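Local coordinates for glucokinase (Enterococcus faecalis, PDB 2QM1), which probably phosphorylates glucose with ATP, as a glucokinase of the ROK family, at residues G258-G269 with V295-A304; D5-L13 with E66-P76. All coordinates share one frame; numbering follows the deposited sequence.

Contact 1 of 2, residues G258-G269 with V295-A304; sequences GNTLNPDSVVIG and VRNSTKIKLA
Thr299 donates from OG1 to Pro263 O at 2.7 Å. The hydroxyl lies in the carbonyl plane. OG1 stands anti to the carbonyl carbon of its own residue (chi1 -61°), and this leaves CG2 to lie against Pro263 CG at 3.7 Å. One threonine thus holds both the backbone and the ring of Pro263 just before the strands pair.

Strands 265-269 and 300-303 then run parallel. Val266 bonds to Lys300 O and Lys302 N, and Ile268 to Lys302 O and Ala304 N.

Lys302 can be followed outward. Its CB sits 3.9 Å from Val266 O. CG, CD and CE all pass Ser265 CB, with CD at 3.8 Å. The chain is extended beyond CG and carries NZ past Ser265 to Ala130 O, which accepts a hydrogen bond from it. A water donates to Asp264 OD1 at 2.8 Å and lies by Lys302 NZ, though that second leg is too short to be trusted. Asp264 OD2 makes a long salt bridge with Lys300 NZ at 3.9 Å.

The face bearing Val266 and Ile268 is apolar. Ile301 CD1 meets Val266 CB at 3.7 Å, and its CG2 meets Ile268 CD1. Phe287 of helix 277-289 packs on Ile301 and Thr299.

Two neighbouring parallel strands joined through helices 277-289 and 293-296 form a beta-alpha-beta crossover at the edge of an actin-like ATPase sheet.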
ATOM      1  N   GLY B 258      -2.422   0.531   7.640  1.00 35.48           N
ATOM      2  CA  GLY B 258      -3.147  -0.644   8.034  1.00 36.32           C
ATOM      3  C   GLY B 258      -4.474  -0.792   7.299  1.00 37.21           C
ATOM      4  O   GLY B 258      -4.822  -1.903   6.806  1.00 37.93           O
ATOM      5  N   ASN B 259      -5.222   0.310   7.209  1.00 35.92           N
ATOM      6  CA  ASN B 259      -6.496   0.324   6.492  1.00 36.16           C
ATOM      7  C   ASN B 259      -6.392  -0.085   5.014  1.00 36.16           C
ATOM      8  O   ASN B 259      -7.307  -0.654   4.458  1.00 37.52           O
ATOM      9  CB  ASN B 259      -7.123   1.699   6.565  1.00 35.30           C
ATOM     10  CG  ASN B 259      -7.577   2.082   7.983  1.00 35.20           C
ATOM     11  OD1 ASN B 259      -8.014   1.232   8.775  1.00 35.31           O
ATOM     12  ND2 ASN B 259      -7.432   3.363   8.319  1.00 34.47           N
ATOM     13  N   THR B 260      -5.292   0.234   4.378  1.00 36.30           N
ATOM     14  CA  THR B 260      -5.106  -0.014   2.934  1.00 37.06           C
ATOM     15  C   THR B 260      -4.444  -1.371   2.675  1.00 36.19           C
ATOM     16  O   THR B 260      -4.736  -2.006   1.656  1.00 35.74           O
ATOM     17  CB  THR B 260      -4.128   1.013   2.367  1.00 37.62           C
ATOM     18  OG1 THR B 260      -4.707   2.301   2.496  1.00 42.81           O
ATOM     19  CG2 THR B 260      -3.800   0.734   0.871  1.00 39.84           C
ATOM     20  N   LEU B 261      -3.511  -1.759   3.549  1.00 35.30           N
ATOM     21  CA  LEU B 261      -2.620  -2.911   3.309  1.00 35.34           C
ATOM     22  C   LEU B 261      -2.820  -4.079   4.296  1.00 35.26           C
ATOM     23  O   LEU B 261      -2.449  -5.214   4.004  1.00 34.25           O
ATOM     24  CB  LEU B 261      -1.164  -2.463   3.358  1.00 34.73           C
ATOM     25  CG  LEU B 261      -0.710  -1.588   2.169  1.00 38.78           C
ATOM     26  CD1 LEU B 261       0.605  -0.815   2.389  1.00 36.63           C
ATOM     27  CD2 LEU B 261      -0.645  -2.473   0.946  1.00 37.08           C
ATOM     28  N   ASN B 262      -3.370  -3.779   5.473  1.00 33.90           N
ATOM     29  CA  ASN B 262      -3.639  -4.801   6.469  1.00 35.80           C
ATOM     30  C   ASN B 262      -2.453  -5.750   6.749  1.00 36.68           C
ATOM     31  O   ASN B 262      -2.627  -6.950   6.751  1.00 39.07           O
ATOM     32  CB  ASN B 262      -4.850  -5.657   6.054  1.00 35.59           C
ATOM     33  CG  ASN B 262      -5.335  -6.560   7.197  1.00 36.76           C
ATOM     34  OD1 ASN B 262      -5.114  -6.268   8.401  1.00 38.83           O
ATOM     35  ND2 ASN B 262      -5.980  -7.628   6.846  1.00 30.70           N
ATOM     36  N   PRO B 263      -1.262  -5.233   7.018  1.00 37.71           N
ATOM     37  CA  PRO B 263      -0.103  -6.146   7.142  1.00 38.22           C
ATOM     38  C   PRO B 263      -0.166  -6.913   8.444  1.00 38.14           C
ATOM     39  O   PRO B 263      -0.910  -6.560   9.327  1.00 38.25           O
ATOM     40  CB  PRO B 263       1.094  -5.171   7.163  1.00 37.93           C
ATOM     41  CG  PRO B 263       0.516  -3.976   7.900  1.00 38.50           C
ATOM     42  CD  PRO B 263      -0.897  -3.838   7.325  1.00 37.32           C
ATOM     43  N   ASP B 264       0.587  -7.986   8.586  1.00 40.02           N
ATOM     44  CA  ASP B 264       0.535  -8.705   9.876  1.00 41.02           C
ATOM     45  C   ASP B 264       1.085  -7.766  10.956  1.00 40.53           C
ATOM     46  O   ASP B 264       0.588  -7.701  12.090  1.00 38.14           O
ATOM     47  CB  ASP B 264       1.313  -9.999   9.830  1.00 40.65           C
ATOM     48  CG  ASP B 264       1.403 -10.674  11.197  1.00 44.74           C
ATOM     49  OD1 ASP B 264       2.542 -10.903  11.661  1.00 47.03           O
ATOM     50  OD2 ASP B 264       0.346 -10.952  11.807  1.00 43.49           O
ATOM     51  N   SER B 265       2.096  -7.001  10.566  1.00 40.63           N
ATOM     52  CA  SER B 265       2.643  -5.991  11.459  1.00 41.09           C
ATOM     53  C   SER B 265       3.231  -4.764  10.726  1.00 39.92           C
ATOM     54  O   SER B 265       3.634  -4.849   9.564  1.00 38.85           O
ATOM     55  CB  SER B 265       3.713  -6.623  12.372  1.00 40.56           C
ATOM     56  OG  SER B 265       4.890  -6.938  11.657  1.00 45.76           O
ATOM     57  N   VAL B 266       3.200  -3.648  11.435  1.00 38.53           N
ATOM     58  CA  VAL B 266       4.010  -2.440  11.163  1.00 39.43           C
ATOM     59  C   VAL B 266       5.156  -2.424  12.177  1.00 39.21           C
ATOM     60  O   VAL B 266       4.933  -2.384  13.393  1.00 39.50           O
ATOM     61  CB  VAL B 266       3.118  -1.178  11.259  1.00 38.76           C
ATOM     62  CG1 VAL B 266       3.912   0.163  11.114  1.00 38.90           C
ATOM     63  CG2 VAL B 266       1.971  -1.284  10.197  1.00 36.87           C
ATOM     64  N   VAL B 267       6.381  -2.518  11.674  1.00 39.06           N
ATOM     65  CA  VAL B 267       7.584  -2.528  12.532  1.00 38.34           C
ATOM     66  C   VAL B 267       8.238  -1.144  12.543  1.00 39.17           C
ATOM     67  O   VAL B 267       8.578  -0.623  11.486  1.00 37.45           O
ATOM     68  CB  VAL B 267       8.598  -3.605  12.056  1.00 40.12           C
ATOM     69  CG1 VAL B 267       9.852  -3.635  12.964  1.00 35.52           C
ATOM     70  CG2 VAL B 267       7.908  -4.983  11.992  1.00 37.57           C
ATOM     71  N   ILE B 268       8.393  -0.552  13.731  1.00 38.91           N
ATOM     72  CA  ILE B 268       9.063   0.735  13.874  1.00 39.44           C
ATOM     73  C   ILE B 268      10.551   0.598  14.254  1.00 40.53           C
ATOM     74  O   ILE B 268      10.900   0.035  15.285  1.00 40.52           O
ATOM     75  CB  ILE B 268       8.361   1.646  14.907  1.00 39.33           C
ATOM     76  CG1 ILE B 268       6.846   1.800  14.643  1.00 39.25           C
ATOM     77  CG2 ILE B 268       9.037   3.032  14.958  1.00 40.63           C
ATOM     78  CD1 ILE B 268       6.064   1.989  15.972  1.00 41.04           C
ATOM     79  N   GLY B 269      11.438   1.147  13.425  1.00 41.96           N
ATOM     80  CA  GLY B 269      12.873   0.999  13.659  1.00 41.53           C
ATOM     81  C   GLY B 269      13.546   2.363  13.577  1.00 43.55           C
ATOM     82  O   GLY B 269      12.868   3.370  13.451  1.00 40.47           O
ATOM     83  N   VAL B 295      -9.081  -4.358  10.866  1.00 36.23           N
ATOM     84  CA  VAL B 295      -7.662  -4.034  10.874  1.00 35.67           C
ATOM     85  C   VAL B 295      -7.141  -3.882  12.306  1.00 36.05           C
ATOM     86  O   VAL B 295      -6.043  -4.321  12.630  1.00 35.31           O
ATOM     87  CB  VAL B 295      -7.339  -2.781   9.996  1.00 35.93           C
ATOM     88  CG1 VAL B 295      -5.878  -2.294  10.254  1.00 34.43           C
ATOM     89  CG2 VAL B 295      -7.638  -3.087   8.476  1.00 30.93           C
ATOM     90  N   ARG B 296      -7.950  -3.261  13.153  1.00 36.93           N
ATOM     91  CA  ARG B 296      -7.631  -3.088  14.578  1.00 39.18           C
ATOM     92  C   ARG B 296      -7.304  -4.396  15.264  1.00 38.37           C
ATOM     93  O   ARG B 296      -6.457  -4.452  16.149  1.00 37.90           O
ATOM     94  CB  ARG B 296      -8.856  -2.614  15.333  1.00 40.21           C
ATOM     95  CG  ARG B 296      -9.302  -1.267  15.030  1.00 45.73           C
ATOM     96  CD  ARG B 296     -10.552  -1.102  15.791  1.00 51.15           C
ATOM     97  NE  ARG B 296     -10.395   0.034  16.629  1.00 50.09           N
ATOM     98  CZ  ARG B 296     -10.858   0.158  17.856  1.00 40.38           C
ATOM     99  NH1 ARG B 296     -11.509  -0.806  18.455  1.00 42.35           N
ATOM    100  NH2 ARG B 296     -10.603   1.283  18.476  1.00 43.13           N
ATOM    101  N   ASN B 297      -8.048  -5.427  14.900  1.00 38.40           N
ATOM    102  CA  ASN B 297      -8.028  -6.680  15.623  1.00 37.54           C
ATOM    103  C   ASN B 297      -7.060  -7.617  14.961  1.00 38.71           C
ATOM    104  O   ASN B 297      -6.992  -8.801  15.323  1.00 38.74           O
ATOM    105  CB  ASN B 297      -9.416  -7.287  15.627  1.00 36.80           C
ATOM    106  CG  ASN B 297     -10.451  -6.421  16.392  1.00 38.82           C
ATOM    107  OD1 ASN B 297     -11.602  -6.310  16.001  1.00 43.37           O
ATOM    108  ND2 ASN B 297     -10.021  -5.820  17.451  1.00 31.24           N
ATOM    109  N   SER B 298      -6.325  -7.124  13.967  1.00 37.76           N
ATOM    110  CA  SER B 298      -5.375  -8.014  13.289  1.00 37.67           C
ATOM    111  C   SER B 298      -3.933  -7.453  13.129  1.00 38.22           C
ATOM    112  O   SER B 298      -2.984  -8.107  13.545  1.00 38.08           O
ATOM    113  CB  SER B 298      -5.957  -8.516  11.960  1.00 37.81           C
ATOM    114  OG  SER B 298      -6.313  -7.447  11.087  1.00 36.22           O
ATOM    115  N   THR B 299      -3.786  -6.236  12.585  1.00 38.63           N
ATOM    116  CA  THR B 299      -2.465  -5.629  12.365  1.00 38.65           C
ATOM    117  C   THR B 299      -1.818  -5.181  13.682  1.00 38.71           C
ATOM    118  O   THR B 299      -2.461  -4.527  14.513  1.00 36.68           O
ATOM    119  CB  THR B 299      -2.499  -4.487  11.326  1.00 40.60           C
ATOM    120  OG1 THR B 299      -2.939  -4.996  10.024  1.00 39.79           O
ATOM    121  CG2 THR B 299      -1.074  -3.856  11.187  1.00 40.05           C
ATOM    122  N   LYS B 300      -0.569  -5.625  13.904  1.00 38.43           N
ATOM    123  CA  LYS B 300       0.099  -5.339  15.188  1.00 40.65           C
ATOM    124  C   LYS B 300       1.169  -4.273  15.052  1.00 39.99           C
ATOM    125  O   LYS B 300       1.881  -4.242  14.036  1.00 40.61           O
ATOM    126  CB  LYS B 300       0.705  -6.614  15.772  1.00 40.51           C
ATOM    127  CG  LYS B 300      -0.381  -7.686  16.063  1.00 42.28           C
ATOM    128  CD  LYS B 300       0.227  -9.007  16.520  1.00 45.12           C
ATOM    129  CE  LYS B 300       0.595  -9.890  15.322  1.00 50.71           C
ATOM    130  NZ  LYS B 300       0.207 -11.289  15.686  1.00 54.77           N
ATOM    131  N   ILE B 301       1.271  -3.404  16.057  1.00 38.74           N
ATOM    132  CA  ILE B 301       2.335  -2.369  16.080  1.00 38.80           C
ATOM    133  C   ILE B 301       3.553  -2.900  16.890  1.00 39.11           C
ATOM    134  O   ILE B 301       3.458  -3.147  18.089  1.00 37.69           O
ATOM    135  CB  ILE B 301       1.839  -1.000  16.619  1.00 38.38           C
ATOM    136  CG1 ILE B 301       0.665  -0.430  15.777  1.00 35.29           C
ATOM    137  CG2 ILE B 301       2.984   0.027  16.664  1.00 39.28           C
ATOM    138  CD1 ILE B 301       0.876  -0.518  14.153  1.00 30.20           C
ATOM    139  N   LYS B 302       4.679  -3.073  16.202  1.00 39.98           N
ATOM    140  CA  LYS B 302       5.874  -3.703  16.771  1.00 40.80           C
ATOM    141  C   LYS B 302       7.084  -2.756  16.748  1.00 40.78           C
ATOM    142  O   LYS B 302       7.098  -1.779  15.979  1.00 40.55           O
ATOM    143  CB  LYS B 302       6.191  -5.004  16.003  1.00 41.73           C
ATOM    144  CG  LYS B 302       5.046  -6.024  15.977  1.00 44.38           C
ATOM    145  CD  LYS B 302       5.623  -7.385  15.588  1.00 51.21           C
ATOM    146  CE  LYS B 302       4.538  -8.477  15.636  1.00 57.51           C
ATOM    147  NZ  LYS B 302       5.024  -9.767  14.993  1.00 58.76           N
ATOM    148  N   LEU B 303       8.070  -3.026  17.626  1.00 41.14           N
ATOM    149  CA  LEU B 303       9.391  -2.399  17.571  1.00 40.24           C
ATOM    150  C   LEU B 303      10.375  -3.261  16.772  1.00 41.35           C
ATOM    151  O   LEU B 303      10.249  -4.498  16.745  1.00 40.78           O
ATOM    152  CB  LEU B 303       9.938  -2.228  18.958  1.00 41.40           C
ATOM    153  CG  LEU B 303       9.294  -1.224  19.890  1.00 39.76           C
ATOM    154  CD1 LEU B 303       9.808  -1.558  21.293  1.00 42.73           C
ATOM    155  CD2 LEU B 303       9.657   0.202  19.469  1.00 43.38           C
ATOM    156  N   ALA B 304      11.336  -2.631  16.097  1.00 40.40           N
ATOM    157  CA  ALA B 304      12.350  -3.403  15.335  1.00 41.20           C
ATOM    158  C   ALA B 304      13.177  -4.200  16.341  1.00 42.90           C
ATOM    159  O   ALA B 304      13.432  -3.696  17.445  1.00 40.98           O
ATOM    160  CB  ALA B 304      13.263  -2.468  14.604  1.00 40.67           C
TER
HETATM  161  O   HOH W   1       3.301 -11.456  14.348  1.00 43.91           O

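Contact 2 of 2, residues D5-L13 with E66-P76; sequences DKKIIGIDL and EDFVGIGMGTP
Lys7 NZ is gripped by two oxygens. It forms a salt bridge with Asp67 OD2 at 3.0 Å and donates to Asp5 O at 3.1 Å. The carboxylate oxygen is approached on its anti side, 21° out of the carboxylate plane. The lysine chain is straight until its last torsion (chi4 62°), where it turns NZ into place. The ammonium sits between two acceptors that are themselves only 3.1 Å apart (Asp5 O to Asp67 OD2), and probably offsets their repulsion.

This pair opens a parallel ladder between strands 7-13 and 68-75, inside the mixed sheet of an actin-like ATPase domain. Lys7, Ile9 and Ile11 bond through both N and O to strand 68-75 and its start, and Leu13 N closes the row on Gly74 O. Strand 17-24 lies against the other edge of 7-13, and strand 112-116 against the other edge of 68-75.

Gly70, Gly72 and Gly74, with Gly10 on the partner strand, put no side chains on the face of Ile8 and Asp12. Ile8 CG2 rests against Val69 CB at 4.0 Å.

The opposite face is apolar, and helix 46-60 covers part of it. Ile9 CD1 lies over one face of the Phe68 ring, 3.7 Å from the centroid and offset toward the rim. Ile11 CD1 is pressed tightly on Ile71 CG2. Met73, a selenomethionine, has CG against Ile11 CB.

Near the end of the strands, the side chain of Thr75 is about 6 Å from that of Asn116, a magnesium ligand. Thr75 OG1 donates to Pro76 O in the carbonyl plane, on a lone pair, at 2.8 Å. Leu13 CD2 touches the same OG1, and also meets the Met73 methyl CE.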
ATOM      1  N   ASP B   5      29.602 -23.801   4.138  1.00 45.83           N
ATOM      2  CA  ASP B   5      30.708 -22.973   3.649  1.00 43.64           C
ATOM      3  C   ASP B   5      30.254 -21.783   2.809  1.00 41.97           C
ATOM      4  O   ASP B   5      31.027 -20.860   2.577  1.00 41.65           O
ATOM      5  CB  ASP B   5      31.687 -23.825   2.843  1.00 44.27           C
ATOM      6  CG  ASP B   5      32.400 -24.871   3.714  1.00 47.17           C
ATOM      7  OD1 ASP B   5      32.858 -24.503   4.808  1.00 51.21           O
ATOM      8  OD2 ASP B   5      32.474 -26.055   3.336  1.00 51.06           O
ATOM      9  N   LYS B   6      29.016 -21.814   2.326  1.00 40.38           N
ATOM     10  CA  LYS B   6      28.459 -20.734   1.506  1.00 39.11           C
ATOM     11  C   LYS B   6      28.244 -19.516   2.347  1.00 38.92           C
ATOM     12  O   LYS B   6      27.782 -19.629   3.496  1.00 39.04           O
ATOM     13  CB  LYS B   6      27.096 -21.102   0.939  1.00 38.44           C
ATOM     14  CG  LYS B   6      26.968 -22.410   0.112  1.00 40.74           C
ATOM     15  CD  LYS B   6      28.135 -22.717  -0.749  1.00 41.74           C
ATOM     16  CE  LYS B   6      28.272 -21.827  -1.960  1.00 48.12           C
ATOM     17  NZ  LYS B   6      29.105 -22.590  -2.996  1.00 47.09           N
ATOM     18  N   LYS B   7      28.526 -18.371   1.743  1.00 37.93           N
ATOM     19  CA  LYS B   7      28.454 -17.048   2.360  1.00 38.02           C
ATOM     20  C   LYS B   7      27.750 -16.053   1.428  1.00 38.36           C
ATOM     21  O   LYS B   7      27.733 -16.218   0.197  1.00 34.90           O
ATOM     22  CB  LYS B   7      29.854 -16.534   2.706  1.00 37.85           C
ATOM     23  CG  LYS B   7      30.686 -17.452   3.686  1.00 38.24           C
ATOM     24  CD  LYS B   7      32.129 -16.948   3.795  1.00 39.91           C
ATOM     25  CE  LYS B   7      33.029 -17.821   4.739  1.00 42.04           C
ATOM     26  NZ  LYS B   7      33.138 -19.218   4.208  1.00 40.61           N
ATOM     27  N   ILE B   8      27.117 -15.057   2.039  1.00 37.85           N
ATOM     28  CA  ILE B   8      26.519 -13.947   1.292  1.00 39.36           C
ATOM     29  C   ILE B   8      27.100 -12.677   1.941  1.00 40.96           C
ATOM     30  O   ILE B   8      27.493 -12.692   3.120  1.00 40.59           O
ATOM     31  CB  ILE B   8      24.953 -13.989   1.319  1.00 39.02           C
ATOM     32  CG1 ILE B   8      24.469 -13.981   2.768  1.00 37.76           C
ATOM     33  CG2 ILE B   8      24.427 -15.258   0.633  1.00 39.21           C
ATOM     34  CD1 ILE B   8      23.058 -14.340   2.914  1.00 37.65           C
ATOM     35  N   ILE B   9      27.243 -11.638   1.126  1.00 40.62           N
ATOM     36  CA  ILE B   9      27.733 -10.345   1.581  1.00 39.29           C
ATOM     37  C   ILE B   9      26.568  -9.343   1.554  1.00 39.01           C
ATOM     38  O   ILE B   9      25.837  -9.243   0.560  1.00 38.34           O
ATOM     39  CB  ILE B   9      28.914  -9.841   0.689  1.00 38.60           C
ATOM     40  CG1 ILE B   9      30.140 -10.749   0.844  1.00 38.50           C
ATOM     41  CG2 ILE B   9      29.268  -8.332   1.051  1.00 40.75           C
ATOM     42  CD1 ILE B   9      31.215 -10.624  -0.267  1.00 36.19           C
ATOM     43  N   GLY B  10      26.401  -8.599   2.641  1.00 38.64           N
ATOM     44  CA  GLY B  10      25.456  -7.457   2.624  1.00 38.65           C
ATOM     45  C   GLY B  10      26.181  -6.124   2.754  1.00 39.29           C
ATOM     46  O   GLY B  10      27.156  -6.022   3.472  1.00 39.63           O
ATOM     47  N   ILE B  11      25.708  -5.116   2.031  1.00 39.02           N
ATOM     48  CA  ILE B  11      26.283  -3.773   2.078  1.00 38.56           C
ATOM     49  C   ILE B  11      25.168  -2.832   2.478  1.00 39.62           C
ATOM     50  O   ILE B  11      24.078  -2.848   1.883  1.00 39.95           O
ATOM     51  CB  ILE B  11      26.876  -3.329   0.730  1.00 38.21           C
ATOM     52  CG1 ILE B  11      27.982  -4.315   0.301  1.00 39.34           C
ATOM     53  CG2 ILE B  11      27.373  -1.834   0.821  1.00 36.94           C
ATOM     54  CD1 ILE B  11      28.198  -4.505  -1.279  1.00 37.07           C
ATOM     55  N   ASP B  12      25.466  -2.019   3.485  1.00 39.77           N
ATOM     56  CA  ASP B  12      24.574  -0.983   3.941  1.00 40.48           C
ATOM     57  C   ASP B  12      25.227   0.400   3.678  1.00 40.58           C
ATOM     58  O   ASP B  12      26.000   0.925   4.484  1.00 38.67           O
ATOM     59  CB  ASP B  12      24.204  -1.270   5.405  1.00 40.84           C
ATOM     60  CG  ASP B  12      23.314  -0.221   6.004  1.00 44.36           C
ATOM     61  OD1 ASP B  12      22.989   0.739   5.287  1.00 46.87           O
ATOM     62  OD2 ASP B  12      22.962  -0.351   7.213  1.00 46.73           O
ATOM     63  N   LEU B  13      24.889   0.966   2.522  1.00 41.65           N
ATOM     64  CA  LEU B  13      25.472   2.224   2.034  1.00 42.14           C
ATOM     65  C   LEU B  13      24.692   3.406   2.607  1.00 43.91           C
ATOM     66  O   LEU B  13      23.547   3.636   2.206  1.00 43.97           O
ATOM     67  CB  LEU B  13      25.421   2.278   0.481  1.00 41.29           C
ATOM     68  CG  LEU B  13      25.720   3.641  -0.183  1.00 39.70           C
ATOM     69  CD1 LEU B  13      27.096   4.207   0.210  1.00 42.92           C
ATOM     70  CD2 LEU B  13      25.535   3.711  -1.755  1.00 42.09           C
ATOM     71  N   GLU B  66      34.584 -18.359  -4.347  1.00 49.95           N
ATOM     72  CA  GLU B  66      33.491 -19.193  -4.813  1.00 49.60           C
ATOM     73  C   GLU B  66      32.600 -19.680  -3.682  1.00 48.43           C
ATOM     74  O   GLU B  66      31.569 -20.270  -3.941  1.00 47.47           O
ATOM     75  CB  GLU B  66      34.045 -20.388  -5.565  1.00 50.39           C
ATOM     76  CG  GLU B  66      34.800 -21.398  -4.698  1.00 53.45           C
ATOM     77  CD  GLU B  66      36.295 -21.137  -4.547  1.00 57.24           C
ATOM     78  OE1 GLU B  66      36.972 -22.065  -4.056  1.00 59.33           O
ATOM     79  OE2 GLU B  66      36.805 -20.044  -4.902  1.00 57.48           O
ATOM     80  N   ASP B  67      33.009 -19.464  -2.435  1.00 47.29           N
ATOM     81  CA  ASP B  67      32.082 -19.617  -1.306  1.00 46.99           C
ATOM     82  C   ASP B  67      30.947 -18.599  -1.340  1.00 45.44           C
ATOM     83  O   ASP B  67      29.919 -18.827  -0.713  1.00 46.17           O
ATOM     84  CB  ASP B  67      32.770 -19.438   0.045  1.00 47.87           C
ATOM     85  CG  ASP B  67      33.532 -20.668   0.513  1.00 50.67           C
ATOM     86  OD1 ASP B  67      33.697 -21.667  -0.246  1.00 51.15           O
ATOM     87  OD2 ASP B  67      34.012 -20.584   1.673  1.00 54.65           O
ATOM     88  N   PHE B  68      31.148 -17.457  -1.998  1.00 43.99           N
ATOM     89  CA  PHE B  68      30.162 -16.364  -1.964  1.00 42.77           C
ATOM     90  C   PHE B  68      29.035 -16.632  -2.948  1.00 41.55           C
ATOM     91  O   PHE B  68      29.298 -16.787  -4.154  1.00 40.41           O
ATOM     92  CB  PHE B  68      30.792 -14.987  -2.269  1.00 43.09           C
ATOM     93  CG  PHE B  68      31.725 -14.486  -1.180  1.00 44.43           C
ATOM     94  CD1 PHE B  68      33.079 -14.442  -1.398  1.00 42.74           C
ATOM     95  CD2 PHE B  68      31.237 -14.087   0.058  1.00 42.75           C
ATOM     96  CE1 PHE B  68      33.934 -14.016  -0.406  1.00 45.36           C
ATOM     97  CE2 PHE B  68      32.096 -13.641   1.041  1.00 42.71           C
ATOM     98  CZ  PHE B  68      33.436 -13.597   0.806  1.00 43.85           C
ATOM     99  N   VAL B  69      27.798 -16.712  -2.432  1.00 39.23           N
ATOM    100  CA  VAL B  69      26.615 -17.007  -3.277  1.00 40.38           C
ATOM    101  C   VAL B  69      26.219 -15.727  -4.020  1.00 39.67           C
ATOM    102  O   VAL B  69      25.865 -15.729  -5.226  1.00 40.58           O
ATOM    103  CB  VAL B  69      25.439 -17.566  -2.419  1.00 40.90           C
ATOM    104  CG1 VAL B  69      24.102 -17.545  -3.201  1.00 43.09           C
ATOM    105  CG2 VAL B  69      25.786 -18.956  -1.870  1.00 38.90           C
ATOM    106  N   GLY B  70      26.320 -14.624  -3.299  1.00 38.29           N
ATOM    107  CA  GLY B  70      26.323 -13.301  -3.928  1.00 37.85           C
ATOM    108  C   GLY B  70      26.404 -12.121  -2.978  1.00 35.86           C
ATOM    109  O   GLY B  70      26.627 -12.276  -1.773  1.00 35.98           O
ATOM    110  N   ILE B  71      26.153 -10.934  -3.518  1.00 35.92           N
ATOM    111  CA  ILE B  71      26.244  -9.651  -2.744  1.00 35.36           C
ATOM    112  C   ILE B  71      24.911  -8.938  -2.870  1.00 37.08           C
ATOM    113  O   ILE B  71      24.407  -8.736  -3.991  1.00 38.49           O
ATOM    114  CB  ILE B  71      27.343  -8.711  -3.346  1.00 34.20           C
ATOM    115  CG1 ILE B  71      28.724  -9.321  -3.210  1.00 36.49           C
ATOM    116  CG2 ILE B  71      27.413  -7.355  -2.651  1.00 32.16           C
ATOM    117  CD1 ILE B  71      29.705  -8.829  -4.293  1.00 40.09           C
ATOM    118  N   GLY B  72      24.351  -8.528  -1.747  1.00 36.95           N
ATOM    119  CA  GLY B  72      23.210  -7.627  -1.750  1.00 37.03           C
ATOM    120  C   GLY B  72      23.579  -6.255  -1.182  1.00 36.62           C
ATOM    121  O   GLY B  72      24.359  -6.149  -0.248  1.00 34.99           O
HETATM  122  N   MSE B  73      23.013  -5.201  -1.754  1.00 36.13           N
HETATM  123  CA  MSE B  73      23.302  -3.827  -1.269  1.00 38.69           C
HETATM  124  C   MSE B  73      22.044  -2.967  -1.076  1.00 37.30           C
HETATM  125  O   MSE B  73      21.180  -2.980  -1.910  1.00 37.26           O
HETATM  126  CB  MSE B  73      24.292  -3.128  -2.233  1.00 36.67           C
HETATM  127  CG  MSE B  73      24.666  -1.684  -1.821  1.00 39.10           C
HETATM  128 SE   MSE B  73      25.998  -1.059  -3.087  0.70 46.27          SE
HETATM  129  CE  MSE B  73      25.382   0.782  -3.249  1.00 47.45           C
ATOM    130  N   GLY B  74      21.957  -2.240   0.032  1.00 37.41           N
ATOM    131  CA  GLY B  74      20.996  -1.199   0.201  1.00 36.75           C
ATOM    132  C   GLY B  74      21.639   0.170  -0.028  1.00 38.99           C
ATOM    133  O   GLY B  74      22.769   0.394   0.371  1.00 38.54           O
ATOM    134  N   THR B  75      20.913   1.065  -0.698  1.00 39.14           N
ATOM    135  CA  THR B  75      21.427   2.375  -1.071  1.00 40.60           C
ATOM    136  C   THR B  75      20.338   3.423  -0.866  1.00 40.88           C
ATOM    137  O   THR B  75      19.148   3.142  -1.080  1.00 39.70           O
ATOM    138  CB  THR B  75      21.850   2.426  -2.560  1.00 38.81           C
ATOM    139  OG1 THR B  75      22.266   3.769  -2.912  1.00 41.00           O
ATOM    140  CG2 THR B  75      20.694   2.024  -3.440  1.00 41.00           C
ATOM    141  N   PRO B  76      20.743   4.641  -0.503  1.00 42.39           N
ATOM    142  CA  PRO B  76      19.826   5.771  -0.540  1.00 43.10           C
ATOM    143  C   PRO B  76      19.352   5.962  -1.982  1.00 44.20           C
ATOM    144  O   PRO B  76      20.055   5.556  -2.919  1.00 44.27           O
ATOM    145  CB  PRO B  76      20.706   6.950  -0.124  1.00 42.91           C
ATOM    146  CG  PRO B  76      21.829   6.337   0.611  1.00 44.30           C
ATOM    147  CD  PRO B  76      22.091   5.059  -0.093  1.00 42.69           C
TER
HETATM  148  O   HOH W   2      29.139 -19.670  -4.510  1.00 44.35           O

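In the fold
Contact 2 comes first along the chain and closes before contact 1 opens. Their centres are about 29 Å apart, and their nearest atoms about 12 Å, so they do not touch. Each lies in its own five-stranded mixed sheet. Both sheets have the strand order 3-2-1-4-5, the duplicated plan of the actin-like ATPase fold. Contact 2 joins the first and fourth strands of one sheet; contact 1 joins the fourth and fifth of the other. The sheets form the cores of two lobes, and the active-site cleft probably lies between them, as in other actin-like ATPases. Contact 1 also lies beside the second subunit, whereas no other chain touches contact 2.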